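Local coordinates for glucose-6-phosphate isomerase (Chlamydia trachomatis D/UW-3/CX, PDB 6OTU), which catalyses the reversible isomerization of glucose-6-phosphate to fructose-6-phosphate, at residues 155-160 with 213-218. Residues are numbered along the deposited sequence; the frame is centred on the assembly and turned at random.
Sequences IGIGGS and GTTLEP. With G6Q (glucose-6-phosphate), chain E.
Ile157 reaches Glu217 with the tip of its longer branch, CD1 lying 3.4 Å from OE1 and also packing on the CG and CD of the bent glutamate chain. With CG1 anti to the backbone N (chi1 -165°), the isoleucine extends that branch to the glutamate and leaves CG2 for a second neighbourhood: this methyl sits 4.2 Å from Thr215 CG2, at a similar distance from Pro218 CD, and against C6 of the bound sugar phosphate. A beta-branched residue suits the place because its two arms serve different partners, and it crosses Glu217 and Thr215 at a slant. Besides touching the methyl, Glu217 OE1 is hydrogen-bonded to His386 NE2 and Thr382 OG1 of the second subunit; His386 is an active-site residue whose backbone O also bonds the ligand, placing the site at the dimer interface. Nearer the strand, Ile155 lays CG2 3.7 Å from Pro218 CA, joining the end of strand 151-155 to the first turn of helix 216-231, where a proline fits because its N needs no hydrogen-bond partner. In this parallel-sheet SIS domain of phosphoglucose isomerases, the loop after strand 151-155 and the loop running from strand 204-209 into helix 216-231 contribute to the sugar-phosphate site. Thr215, at the N-cap position, spends its hydroxyl on the phosphate instead of capping: OG1 is 2.5 Å from O3P, while Lys501 binds the same hydroxyl. From 155-160, Ser160 OG donates to O1P at 2.7 Å, and Gly159 N gives a fairly straight bond to ligand O3 (2.9 Å, 157°). Glycine suits position Gly158, where phi is positive and that O3 lies close to CA.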
loop_
_atom_site.group_PDB
_atom_site.type_symbol
_atom_site.label_atom_id
_atom_site.label_comp_id
_atom_site.label_asym_id
_atom_site.label_seq_id
_atom_site.Cartn_x
_atom_site.Cartn_y
_atom_site.Cartn_z
ATOM N N ILE A 155 8.404 -17.581 9.195
ATOM C CA ILE A 155 8.970 -17.695 7.860
ATOM C C ILE A 155 7.862 -18.183 6.939
ATOM O O ILE A 155 7.305 -19.267 7.144
ATOM C CB ILE A 155 10.175 -18.653 7.833
ATOM C CG1 ILE A 155 11.317 -18.115 8.706
ATOM C CG2 ILE A 155 10.644 -18.891 6.403
ATOM C CD1 ILE A 155 12.563 -18.986 8.725
ATOM N N GLY A 156 7.541 -17.387 5.932
ATOM C CA GLY A 156 6.450 -17.702 5.026
ATOM C C GLY A 156 6.138 -16.483 4.192
ATOM O O GLY A 156 6.533 -15.357 4.514
ATOM N N ILE A 157 5.412 -16.715 3.103
ATOM C CA ILE A 157 5.167 -15.663 2.128
ATOM C C ILE A 157 3.726 -15.756 1.651
ATOM O O ILE A 157 3.069 -16.791 1.797
ATOM C CB ILE A 157 6.173 -15.766 0.947
ATOM C CG1 ILE A 157 6.209 -14.479 0.096
ATOM C CG2 ILE A 157 5.909 -17.022 0.136
ATOM C CD1 ILE A 157 7.401 -14.431 -0.897
ATOM N N GLY A 158 3.230 -14.649 1.089
ATOM C CA GLY A 158 1.888 -14.659 0.516
ATOM C C GLY A 158 0.830 -14.926 1.572
ATOM O O GLY A 158 0.829 -14.317 2.645
ATOM N N GLY A 159 -0.076 -15.868 1.282
ATOM C CA GLY A 159 -1.098 -16.247 2.248
ATOM C C GLY A 159 -0.545 -16.752 3.570
ATOM O O GLY A 159 -1.233 -16.680 4.595
ATOM N N SER A 160 0.687 -17.255 3.575
ATOM C CA SER A 160 1.321 -17.721 4.803
ATOM C C SER A 160 1.872 -16.600 5.678
ATOM O O SER A 160 2.310 -16.893 6.797
ATOM C CB SER A 160 2.445 -18.723 4.493
ATOM O OG SER A 160 1.936 -19.919 3.909
ATOM N N GLY A 213 4.733 -26.840 1.376
ATOM C CA GLY A 213 6.026 -27.304 1.836
ATOM C C GLY A 213 7.147 -27.195 0.826
ATOM O O GLY A 213 8.234 -27.728 1.080
ATOM N N THR A 214 6.934 -26.517 -0.315
ATOM C CA THR A 214 7.936 -26.491 -1.380
ATOM C C THR A 214 8.218 -25.098 -1.963
ATOM O O THR A 214 9.005 -24.991 -2.910
ATOM C CB THR A 214 7.520 -27.440 -2.510
ATOM O OG1 THR A 214 6.184 -27.132 -2.922
ATOM C CG2 THR A 214 7.560 -28.888 -2.037
ATOM N N THR A 215 7.602 -24.037 -1.443
ATOM C CA THR A 215 7.828 -22.701 -1.980
ATOM C C THR A 215 9.279 -22.257 -1.764
ATOM O O THR A 215 9.854 -22.457 -0.693
ATOM C CB THR A 215 6.866 -21.718 -1.331
ATOM O OG1 THR A 215 5.546 -22.277 -1.344
ATOM C CG2 THR A 215 6.866 -20.393 -2.088
ATOM N N LEU A 216 9.877 -21.661 -2.799
ATOM C CA LEU A 216 11.295 -21.303 -2.727
ATOM C C LEU A 216 11.623 -20.428 -1.515
ATOM O O LEU A 216 12.629 -20.657 -0.830
ATOM C CB LEU A 216 11.717 -20.592 -4.009
ATOM C CG LEU A 216 13.077 -19.894 -3.947
ATOM C CD1 LEU A 216 14.172 -20.920 -3.731
ATOM C CD2 LEU A 216 13.336 -19.057 -5.206
ATOM N N GLU A 217 10.778 -19.418 -1.227
ATOM C CA GLU A 217 11.135 -18.418 -0.225
ATOM C C GLU A 217 11.208 -18.998 1.185
ATOM O O GLU A 217 12.259 -18.867 1.836
ATOM C CB GLU A 217 10.177 -17.226 -0.308
ATOM C CG GLU A 217 10.359 -16.374 -1.533
ATOM C CD GLU A 217 9.442 -16.782 -2.676
ATOM O OE1 GLU A 217 9.054 -15.890 -3.465
ATOM O OE2 GLU A 217 9.118 -17.988 -2.804
ATOM N N PRO A 218 10.150 -19.617 1.724
ATOM C CA PRO A 218 10.302 -20.270 3.039
ATOM C C PRO A 218 11.468 -21.244 3.088
ATOM O O PRO A 218 12.149 -21.326 4.119
ATOM C CB PRO A 218 8.972 -21.013 3.231
ATOM C CG PRO A 218 8.047 -20.465 2.211
ATOM C CD PRO A 218 8.846 -19.909 1.102
HETATM C C1 G6Q E . -2.505 -18.001 -1.442
HETATM C C2 G6Q E . -1.499 -18.116 -2.591
HETATM C C3 G6Q E . -0.073 -17.744 -2.201
HETATM C C4 G6Q E . 0.603 -18.758 -1.270
HETATM C C5 G6Q E . 2.113 -18.527 -1.199
HETATM C C6 G6Q E . 2.780 -19.389 -0.154
HETATM O O1 G6Q E . -3.612 -18.400 -1.595
HETATM O O2 G6Q E . -1.511 -19.426 -3.145
HETATM O O3 G6Q E . -0.060 -16.457 -1.581
HETATM O O4 G6Q E . 0.059 -18.659 0.044
HETATM O O5 G6Q E . 2.681 -18.768 -2.490
HETATM O O6 G6Q E . 2.463 -20.776 -0.452
HETATM P P G6Q E . 2.857 -21.930 0.610
HETATM O O1P G6Q E . 2.064 -21.646 1.874
HETATM O O2P G6Q E . 2.430 -23.224 -0.073
HETATM O O3P G6Q E . 4.354 -21.841 0.824
#